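Local coordinates for protein putative gamma-glutamylcyclotransferase YkqA (Bacillus subtilis, PDB 2QIK) that is a putative gamma-glutamylcyclotransferase, which probably releases a gamma-glutamyl group by cyclising it to 5-oxoproline, at residues L5-Y8 with G9-K13; Y61-D64 with E65-H69; T87-G90 with I91-A94. All coordinates share one frame; numbering follows the deposited sequence.

From the N terminus the chain runs up strand 3-7 and turns at once: contact 1 closes the bend of residues 9-13 back on the strand that leads into it. After strands 25-34 and 55-63, contact 2 closes the corner where strand 55-63 passes into helix 65-74. Contact 3 then closes the tight turn joining strand 79-87 to strand 90-98. The three follow in series, none nested in or crossing another, yet each includes part of the same five-stranded antiparallel sheet. Leu5 O and Tyr61 N, 2.8 Å apart, probably bond between strands 3-7 and 55-63, tying contacts 1 and 2, while the Ala94 methyl packs on the backbone of Leu5 and Phe6, bringing in contact 3.

Contact 1: residues L5-Y8 with G9-K13; sequences LFVY and GTLRK
Val7 and Leu11 meet where strand 3-7 runs out into the loop that, by similarity, forms a substrate-binding site: Tyr8, Gly9, Thr10 and Leu11, the YGTL sequence of the gamma-glutamylcyclotransferase family. A type I beta turn from Gly9 to Arg12 folds this loop back beside the strand, closed by the bond from Arg12 N to Gly9 O at 3.1 Å.

The apolar part joins Val7 to Leu11, which cross at about a right angle. In the Val7 conformer described here, one of two modelled, the CG1 branch does most of the touching, with Leu11 CB at 3.5 Å and Leu11 CD1 just as near. Leu11 carries CG beside its backbone N and anti to its carbonyl carbon (chi1 -65°), and the extended second torsion lays CD1 alongside that methyl. The CG2 branch of Val7 turns to the Leu11 carbonyl instead, while the ring of Tyr61 from strand 55-63 packs against it.

Arg12 adds its aliphatic part next to this. CG rests 3.6 Å from Val7 O, CD lies equally near Tyr8 O, and a bend at chi3 (66°) carries the guanidinium onward to two acidic partners, NE to Glu59 and NH1 to Asp114. This buried charge is thus well compensated, which probably holds the group in place.

The polar link is indirect. Tyr8 directs its CB away from the loop, and its hydroxyl bonds to Tyr97 O in strand 90-98, fixing the far end of the ring. Its carbonyl is joined to Arg12 through one water, which donates to Tyr8 O at 2.6 Å and accepts from Arg12 NH1 at 2.9 Å.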
ATOM      1  N   LEU A   5      13.755  -2.828 -12.183  1.00  7.24           N
ATOM      2  CA  LEU A   5      12.633  -2.602 -13.083  1.00  7.64           C
ATOM      3  C   LEU A   5      11.403  -2.145 -12.286  1.00  7.12           C
ATOM      4  O   LEU A   5      11.019  -2.833 -11.332  1.00  7.80           O
ATOM      5  CB  LEU A   5      12.299  -3.898 -13.816  1.00  7.72           C
ATOM      6  CG  LEU A   5      11.023  -3.843 -14.676  1.00  7.75           C
ATOM      7  CD1 LEU A   5      11.179  -2.977 -15.858  1.00 10.49           C
ATOM      8  CD2 LEU A   5      10.642  -5.249 -15.101  1.00  9.19           C
ATOM      9  N   PHE A   6      10.889  -0.985 -12.641  1.00  6.53           N
ATOM     10  CA  PHE A   6       9.665  -0.453 -12.025  1.00  6.29           C
ATOM     11  C   PHE A   6       8.495  -0.761 -12.928  1.00  6.50           C
ATOM     12  O   PHE A   6       8.492  -0.414 -14.106  1.00  8.01           O
ATOM     13  CB  PHE A   6       9.816   1.079 -11.846  1.00  6.25           C
ATOM     14  CG  PHE A   6       8.590   1.776 -11.322  1.00  6.13           C
ATOM     15  CD1 PHE A   6       7.709   2.378 -12.171  1.00  7.38           C
ATOM     16  CD2 PHE A   6       8.326   1.835  -9.978  1.00  6.68           C
ATOM     17  CE1 PHE A   6       6.592   3.084 -11.694  1.00  8.28           C
ATOM     18  CE2 PHE A   6       7.224   2.510  -9.512  1.00  7.47           C
ATOM     19  CZ  PHE A   6       6.409   3.140 -10.353  1.00  6.67           C
ATOM     20  N   VAL A   7       7.491  -1.451 -12.359  1.00  6.81           N
ATOM     21  CA  VAL A   7       6.305  -1.815 -13.097  0.50  6.11           C
ATOM     22  C   VAL A   7       5.075  -1.183 -12.450  1.00  6.85           C
ATOM     23  O   VAL A   7       4.950  -1.100 -11.248  1.00  7.31           O
ATOM     24  CB  VAL A   7       6.037  -3.354 -13.250  0.50  7.18           C
ATOM     25  CG1 VAL A   7       7.144  -3.945 -14.181  0.50  7.68           C
ATOM     26  CG2 VAL A   7       5.966  -4.042 -11.854  0.50  3.88           C
ATOM     27  N   TYR A   8       4.159  -0.770 -13.319  1.00  7.26           N
ATOM     28  CA  TYR A   8       3.000   0.028 -12.904  1.00  7.04           C
ATOM     29  C   TYR A   8       1.663  -0.468 -13.467  1.00  7.24           C
ATOM     30  O   TYR A   8       0.617   0.032 -13.086  1.00  8.29           O
ATOM     31  CB  TYR A   8       3.189   1.513 -13.324  1.00  7.92           C
ATOM     32  CG  TYR A   8       3.412   1.685 -14.805  1.00  7.15           C
ATOM     33  CD1 TYR A   8       2.329   1.704 -15.670  1.00  8.40           C
ATOM     34  CD2 TYR A   8       4.649   1.803 -15.331  1.00  7.44           C
ATOM     35  CE1 TYR A   8       2.488   1.804 -17.019  1.00  9.13           C
ATOM     36  CE2 TYR A   8       4.832   1.903 -16.687  1.00  8.71           C
ATOM     37  CZ  TYR A   8       3.755   1.913 -17.540  1.00  9.20           C
ATOM     38  OH  TYR A   8       3.890   2.057 -18.919  1.00 11.00           O
ATOM     39  N   GLY A   9       1.724  -1.438 -14.373  1.00  6.40           N
ATOM     40  CA  GLY A   9       0.540  -1.842 -15.074  1.00  7.26           C
ATOM     41  C   GLY A   9       0.330  -3.345 -15.054  1.00  7.22           C
ATOM     42  O   GLY A   9       0.229  -3.966 -14.003  1.00  8.05           O
ATOM     43  N   THR A  10       0.255  -3.911 -16.255  1.00  7.94           N
ATOM     44  CA  THR A  10      -0.009  -5.322 -16.428  1.00  8.90           C
ATOM     45  C   THR A  10       1.050  -6.261 -15.936  1.00  9.28           C
ATOM     46  O   THR A  10       0.810  -7.473 -15.852  1.00  9.88           O
ATOM     47  CB  THR A  10      -0.297  -5.698 -17.905  1.00 10.16           C
ATOM     48  OG1 THR A  10       0.903  -5.664 -18.667  1.00 11.93           O
ATOM     49  CG2 THR A  10      -1.342  -4.774 -18.524  1.00 12.33           C
ATOM     50  N   LEU A  11       2.217  -5.754 -15.596  1.00  7.94           N
ATOM     51  CA  LEU A  11       3.330  -6.503 -15.000  1.00  8.31           C
ATOM     52  C   LEU A  11       3.302  -6.532 -13.483  1.00  8.76           C
ATOM     53  O   LEU A  11       4.106  -7.247 -12.895  1.00  9.54           O
ATOM     54  CB  LEU A  11       4.647  -5.959 -15.461  1.00  8.81           C
ATOM     55  CG  LEU A  11       4.957  -6.095 -16.956  1.00  9.42           C
ATOM     56  CD1 LEU A  11       6.237  -5.318 -17.304  1.00 11.94           C
ATOM     57  CD2 LEU A  11       5.080  -7.545 -17.322  1.00 11.44           C
ATOM     58  N   ARG A  12       2.443  -5.725 -12.844  1.00  7.21           N
ATOM     59  CA  ARG A  12       2.374  -5.757 -11.404  1.00  6.88           C
ATOM     60  C   ARG A  12       1.888  -7.141 -10.911  1.00  7.98           C
ATOM     61  O   ARG A  12       1.251  -7.907 -11.655  1.00  8.06           O
ATOM     62  CB  ARG A  12       1.454  -4.659 -10.814  1.00  7.27           C
ATOM     63  CG  ARG A  12       2.062  -3.266 -10.970  1.00  7.86           C
ATOM     64  CD  ARG A  12       1.160  -2.191 -10.346  1.00  7.97           C
ATOM     65  NE  ARG A  12       1.090  -2.365  -8.909  1.00  7.88           N
ATOM     66  CZ  ARG A  12       0.437  -1.577  -8.123  1.00  9.01           C
ATOM     67  NH1 ARG A  12      -0.164  -0.485  -8.551  1.00  8.76           N
ATOM     68  NH2 ARG A  12       0.331  -1.833  -6.834  1.00 12.44           N
ATOM     69  N   LYS A  13       2.163  -7.423  -9.661  1.00  8.46           N
ATOM     70  CA  LYS A  13       1.795  -8.719  -9.091  1.00  8.74           C
ATOM     71  C   LYS A  13       0.319  -8.929  -9.279  1.00  9.05           C
ATOM     72  O   LYS A  13      -0.475  -8.019  -9.092  1.00  8.92           O
ATOM     73  CB  LYS A  13       2.207  -8.751  -7.602  1.00 13.01           C
ATOM     74  CG  LYS A  13       2.224 -10.110  -6.990  1.00 14.68           C
ATOM     75  CD  LYS A  13       2.564  -9.973  -5.460  1.00 15.53           C
ATOM     76  CE  LYS A  13       2.911 -11.312  -4.914  1.00 19.98           C
ATOM     77  NZ  LYS A  13       3.239 -11.213  -3.438  1.00 25.52           N
TER
HETATM   78  O   HOH W   1       0.165   1.286 -10.809  1.00  7.99           O

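Contact 2: residues Y61-D64 with E65-H69; sequences YEAD and ELCIH
Strand 61-63 and helix 65-69 meet nearly at a right angle: their directions differ by 94° and their axes pass 8.1 Å apart. Asp64 sits at the corner between them. It is the N-cap, and its carbonyl starts the helical bonding, with Ile68 N donating to Asp64 O at 3.1 Å through a nearly straight N-H...O angle of 168°. The next step, from His69 N to Glu65 O, continues the same pattern.

The Asp64 side chain does the capping. CG stands between the backbone N and the carbonyl carbon (chi1 68°), which swings the carboxylate forward over the first turn. There OD2 takes the Cys67 N-H at 2.9 Å, the donor arriving nearly along the C-O axis. The same oxygen also lies against two methylenes, Cys67 CB at 3.4 Å and, more loosely, Leu66 CB.

Across the bend, the apolar seam is built on the methyl of Ala63. Ile68 reaches it with CD1, 3.7 Å away, while Cys67 presents SG to the same methyl at 3.9 Å, its sulfur being anti to the backbone N. Ile68 CG1 meanwhile passes by Asp64 O. Beyond this seam Ile68 also packs on Leu95 and Tyr97 of strand 90-98, setting the helix against the sheet, and backbone bonding pairs Ala63 with Ser3 at the start of strand 3-7.

Chemically, the cap does two things. It supplies an acceptor for one of the first-turn amides, which have no preceding helical carbonyls to bond, and it sets a carboxylate at the helix N terminus, where the positive end of the helix dipole would probably favour the ionised form.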
ATOM      1  N   TYR A  61      11.229  -4.682  -9.183  1.00  6.95           N
ATOM      2  CA  TYR A  61      11.754  -6.033  -9.302  1.00  7.47           C
ATOM      3  C   TYR A  61      13.190  -6.006  -9.784  1.00  8.22           C
ATOM      4  O   TYR A  61      13.648  -5.058 -10.413  1.00  9.21           O
ATOM      5  CB  TYR A  61      10.899  -6.825 -10.324  1.00  8.30           C
ATOM      6  CG  TYR A  61       9.548  -7.165  -9.807  1.00  7.67           C
ATOM      7  CD1 TYR A  61       8.518  -6.243  -9.891  1.00  8.62           C
ATOM      8  CD2 TYR A  61       9.254  -8.369  -9.205  1.00  9.05           C
ATOM      9  CE1 TYR A  61       7.295  -6.463  -9.373  1.00  8.91           C
ATOM     10  CE2 TYR A  61       8.023  -8.621  -8.671  1.00 10.39           C
ATOM     11  CZ  TYR A  61       7.013  -7.617  -8.759  1.00  9.34           C
ATOM     12  OH  TYR A  61       5.776  -7.885  -8.172  1.00 12.91           O
ATOM     13  N   GLU A  62      13.904  -7.100  -9.475  1.00  8.19           N
ATOM     14  CA  GLU A  62      15.226  -7.293 -10.026  1.00  9.39           C
ATOM     15  C   GLU A  62      15.120  -8.265 -11.218  1.00  9.55           C
ATOM     16  O   GLU A  62      14.820  -9.428 -11.042  1.00 11.13           O
ATOM     17  CB  GLU A  62      16.098  -7.907  -8.971  1.00 12.48           C
ATOM     18  CG  GLU A  62      17.413  -8.253  -9.481  1.00 18.51           C
ATOM     19  CD  GLU A  62      18.435  -7.320  -9.245  1.00 26.04           C
ATOM     20  OE1 GLU A  62      18.202  -6.125  -9.700  1.00 28.86           O
ATOM     21  OE2 GLU A  62      19.487  -7.879  -8.674  1.00 34.63           O
ATOM     22  N   ALA A  63      15.304  -7.732 -12.421  1.00  9.28           N
ATOM     23  CA  ALA A  63      15.112  -8.424 -13.667  1.00  9.97           C
ATOM     24  C   ALA A  63      16.411  -8.812 -14.310  1.00 10.57           C
ATOM     25  O   ALA A  63      17.279  -7.958 -14.536  1.00 11.79           O
ATOM     26  CB  ALA A  63      14.318  -7.587 -14.612  1.00 11.06           C
ATOM     27  N   ASP A  64      16.557 -10.090 -14.675  1.00 10.55           N
ATOM     28  CA  ASP A  64      17.740 -10.479 -15.412  1.00 12.20           C
ATOM     29  C   ASP A  64      17.675 -10.079 -16.896  1.00 10.49           C
ATOM     30  O   ASP A  64      16.649  -9.605 -17.370  1.00 10.81           O
ATOM     31  CB  ASP A  64      18.097 -11.941 -15.128  1.00 13.08           C
ATOM     32  CG  ASP A  64      17.118 -12.910 -15.665  1.00 12.16           C
ATOM     33  OD1 ASP A  64      17.294 -14.112 -15.357  1.00 18.59           O
ATOM     34  OD2 ASP A  64      16.203 -12.621 -16.455  1.00 12.90           O
ATOM     35  N   GLU A  65      18.773 -10.295 -17.667  1.00 11.78           N
ATOM     36  CA  GLU A  65      18.790  -9.918 -19.077  1.00 12.10           C
ATOM     37  C   GLU A  65      17.729 -10.634 -19.867  1.00 10.14           C
ATOM     38  O   GLU A  65      17.113 -10.050 -20.752  1.00 11.18           O
ATOM     39  CB  GLU A  65      20.144 -10.162 -19.697  1.00 13.23           C
ATOM     40  CG  GLU A  65      21.185  -9.202 -19.188  1.00 15.80           C
ATOM     41  CD  GLU A  65      22.540  -9.338 -19.906  1.00 18.03           C
ATOM     42  OE1 GLU A  65      23.521  -9.211 -19.237  1.00 27.02           O
ATOM     43  OE2 GLU A  65      22.619  -9.466 -21.098  1.00 25.58           O
ATOM     44  N   LEU A  66      17.513 -11.921 -19.606  1.00 11.81           N
ATOM     45  CA  LEU A  66      16.490 -12.700 -20.285  1.00 12.04           C
ATOM     46  C   LEU A  66      15.139 -12.037 -20.108  1.00  9.14           C
ATOM     47  O   LEU A  66      14.387 -11.901 -21.041  1.00 10.63           O
ATOM     48  CB  LEU A  66      16.541 -14.165 -19.780  1.00 13.19           C
ATOM     49  CG  LEU A  66      15.438 -15.080 -20.327  1.00 14.06           C
ATOM     50  CD1 LEU A  66      15.872 -16.551 -20.353  1.00 19.56           C
ATOM     51  CD2 LEU A  66      14.174 -14.993 -19.542  1.00 17.63           C
ATOM     52  N   CYS A  67      14.805 -11.664 -18.854  1.00 10.44           N
ATOM     53  CA  CYS A  67      13.511 -11.029 -18.577  1.00  9.52           C
ATOM     54  C   CYS A  67      13.361  -9.754 -19.358  1.00  8.76           C
ATOM     55  O   CYS A  67      12.339  -9.544 -20.019  1.00 10.13           O
ATOM     56  CB  CYS A  67      13.426 -10.779 -17.073  1.00  9.56           C
ATOM     57  SG  CYS A  67      11.919  -9.844 -16.627  1.00 11.08           S
ATOM     58  N   ILE A  68      14.385  -8.920 -19.336  1.00  9.71           N
ATOM     59  CA  ILE A  68      14.286  -7.652 -20.110  1.00  9.84           C
ATOM     60  C   ILE A  68      14.137  -7.902 -21.608  1.00  9.75           C
ATOM     61  O   ILE A  68      13.336  -7.235 -22.256  1.00 10.69           O
ATOM     62  CB  ILE A  68      15.446  -6.699 -19.781  1.00 11.00           C
ATOM     63  CG1 ILE A  68      15.476  -6.336 -18.316  1.00 11.08           C
ATOM     64  CG2 ILE A  68      15.417  -5.440 -20.641  1.00 11.34           C
ATOM     65  CD1 ILE A  68      14.140  -5.677 -17.787  1.00 11.07           C
ATOM     66  N   HIS A  69      14.867  -8.894 -22.163  1.00 10.43           N
ATOM     67  CA  HIS A  69      14.591  -9.238 -23.556  1.00 11.04           C
ATOM     68  C   HIS A  69      13.154  -9.658 -23.818  1.00 10.44           C
ATOM     69  O   HIS A  69      12.552  -9.282 -24.815  1.00 11.42           O
ATOM     70  CB  HIS A  69      15.499 -10.367 -24.071  1.00 11.18           C
ATOM     71  CG  HIS A  69      16.923  -9.970 -24.295  1.00 11.78           C
ATOM     72  ND1 HIS A  69      18.044 -10.607 -23.789  1.00 13.36           N
ATOM     73  CD2 HIS A  69      17.407  -8.885 -24.958  1.00 10.53           C
ATOM     74  CE1 HIS A  69      19.144  -9.953 -24.167  1.00 10.43           C
ATOM     75  NE2 HIS A  69      18.763  -8.906 -24.888  1.00 18.30           N
TER

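Contact 3: residues T87-G90 with I91-A94; sequences TDVG and IKIA
Lys92 reaches back from the start of strand 90-98 across the side chain of Thr87, the two crossing at about a right angle. In the lysine conformer described here, one of two modelled, the chain runs out from CB with CG anti to the carbonyl carbon (chi1 -63°) and stays extended as far as CE. Its contacts are loose: CD passes the Thr87 methyl CG2 at 4.2 Å, and CE comes equally near Thr87 OG1 and lies 4.5 Å from Val89 CG2. A final bend at chi4 then turns NZ aside. Along the way the lysine also packs on Ile27 and Asn28 of strand 25-34.

The threonine beneath is held by two bonds at its hydroxyl. OG1 donates to Gly90 O at 2.7 Å, in the carbonyl plane and on a lone pair, and accepts from Val89 N at 3.1 Å. Gly90 O takes Thr87 N as well, so one carbonyl is gripped twice by the same residue. A valine at this position would lose the hydroxyl, and Val89 N would probably be left without its acceptor and the turn freer to shift.

Gly90 has a positive phi (113°), at which a side chain would jam against the preceding carbonyl oxygen. Bonding of Thr87 N to Gly90 O, with a weak return bond from Gly90 N, makes this a tight beta-hairpin turn between strands 79-87 and 90-98, with an ST turn at Thr87 inside it.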
ATOM      1  N   THR A  87      11.097   4.822  -2.648  1.00  8.51           N
ATOM      2  CA  THR A  87      10.670   3.650  -1.875  1.00  8.39           C
ATOM      3  C   THR A  87      10.751   3.932  -0.417  1.00  9.87           C
ATOM      4  O   THR A  87      11.286   4.971  -0.007  1.00 11.72           O
ATOM      5  CB  THR A  87      11.493   2.406  -2.196  1.00  9.32           C
ATOM      6  OG1 THR A  87      12.750   2.412  -1.472  1.00 10.91           O
ATOM      7  CG2 THR A  87      11.748   2.226  -3.727  1.00 10.18           C
ATOM      8  N   ASP A  88      10.261   3.010   0.406  1.00  9.56           N
ATOM      9  CA  ASP A  88      10.341   3.246   1.854  1.00 10.96           C
ATOM     10  C   ASP A  88      11.772   3.199   2.379  1.00 12.94           C
ATOM     11  O   ASP A  88      11.974   3.589   3.548  1.00 15.98           O
ATOM     12  CB  ASP A  88       9.489   2.234   2.590  1.00 11.00           C
ATOM     13  CG  ASP A  88       8.019   2.469   2.470  1.00 10.27           C
ATOM     14  OD1 ASP A  88       7.571   3.393   1.761  1.00 14.14           O
ATOM     15  OD2 ASP A  88       7.249   1.678   3.061  1.00 10.78           O
ATOM     16  N   VAL A  89      12.734   2.695   1.587  1.00 11.95           N
ATOM     17  CA  VAL A  89      14.100   2.613   1.998  1.00 14.90           C
ATOM     18  C   VAL A  89      15.083   3.297   1.051  1.00 16.41           C
ATOM     19  O   VAL A  89      16.334   3.113   1.111  1.00 22.07           O
ATOM     20  CB  VAL A  89      14.487   1.178   2.224  1.00 16.80           C
ATOM     21  CG1 VAL A  89      13.682   0.519   3.310  1.00 20.27           C
ATOM     22  CG2 VAL A  89      14.419   0.360   0.894  1.00 20.01           C
ATOM     23  N   GLY A  90      14.660   4.363   0.533  1.00 14.71           N
ATOM     24  CA  GLY A  90      15.476   5.166  -0.299  1.00 14.78           C
ATOM     25  C   GLY A  90      15.076   5.248  -1.742  1.00 12.31           C
ATOM     26  O   GLY A  90      14.178   4.623  -2.209  1.00 14.91           O
ATOM     27  N   ILE A  91      15.873   6.038  -2.458  1.00 11.86           N
ATOM     28  CA  ILE A  91      15.656   6.314  -3.870  1.00 11.07           C
ATOM     29  C   ILE A  91      16.491   5.398  -4.672  1.00 11.34           C
ATOM     30  O   ILE A  91      17.685   5.282  -4.410  1.00 14.72           O
ATOM     31  CB  ILE A  91      15.808   7.852  -4.111  1.00 14.85           C
ATOM     32  CG1 ILE A  91      14.646   8.475  -3.239  1.00 19.13           C
ATOM     33  CG2 ILE A  91      15.608   8.159  -5.534  1.00 18.75           C
ATOM     34  CD1 ILE A  91      14.479   9.947  -3.230  1.00 20.54           C
ATOM     35  N   LYS A  92      15.904   4.798  -5.724  1.00 10.54           N
ATOM     36  CA  LYS A  92      16.514   3.760  -6.563  0.50 11.53           C
ATOM     37  C   LYS A  92      16.412   4.188  -8.015  1.00 10.02           C
ATOM     38  O   LYS A  92      15.418   4.766  -8.402  1.00 13.86           O
ATOM     39  CB  LYS A  92      15.737   2.423  -6.388  0.50 11.46           C
ATOM     40  CG  LYS A  92      15.792   1.890  -4.993  0.50 15.00           C
ATOM     41  CD  LYS A  92      15.326   0.468  -4.933  0.50 13.26           C
ATOM     42  CE  LYS A  92      15.400  -0.108  -3.468  0.50 15.17           C
ATOM     43  NZ  LYS A  92      16.777  -0.382  -2.966  0.50 20.50           N
ATOM     44  N   ILE A  93      17.307   3.772  -8.877  1.00 11.19           N
ATOM     45  CA  ILE A  93      17.168   4.005 -10.313  1.00  8.85           C
ATOM     46  C   ILE A  93      16.663   2.686 -10.931  1.00  9.10           C
ATOM     47  O   ILE A  93      17.209   1.630 -10.722  1.00 10.77           O
ATOM     48  CB  ILE A  93      18.495   4.460 -10.948  1.00 11.40           C
ATOM     49  CG1 ILE A  93      18.941   5.798 -10.369  1.00 14.20           C
ATOM     50  CG2 ILE A  93      18.395   4.518 -12.403  1.00 12.00           C
ATOM     51  CD1 ILE A  93      20.270   6.287 -10.786  1.00 16.04           C
ATOM     52  N   ALA A  94      15.617   2.784 -11.742  1.00  8.03           N
ATOM     53  CA  ALA A  94      15.000   1.608 -12.362  1.00  7.21           C
ATOM     54  C   ALA A  94      14.553   1.880 -13.765  1.00  6.67           C
ATOM     55  O   ALA A  94      14.189   2.980 -14.111  1.00  8.65           O
ATOM     56  CB  ALA A  94      13.826   1.138 -11.489  1.00  8.11           C
TER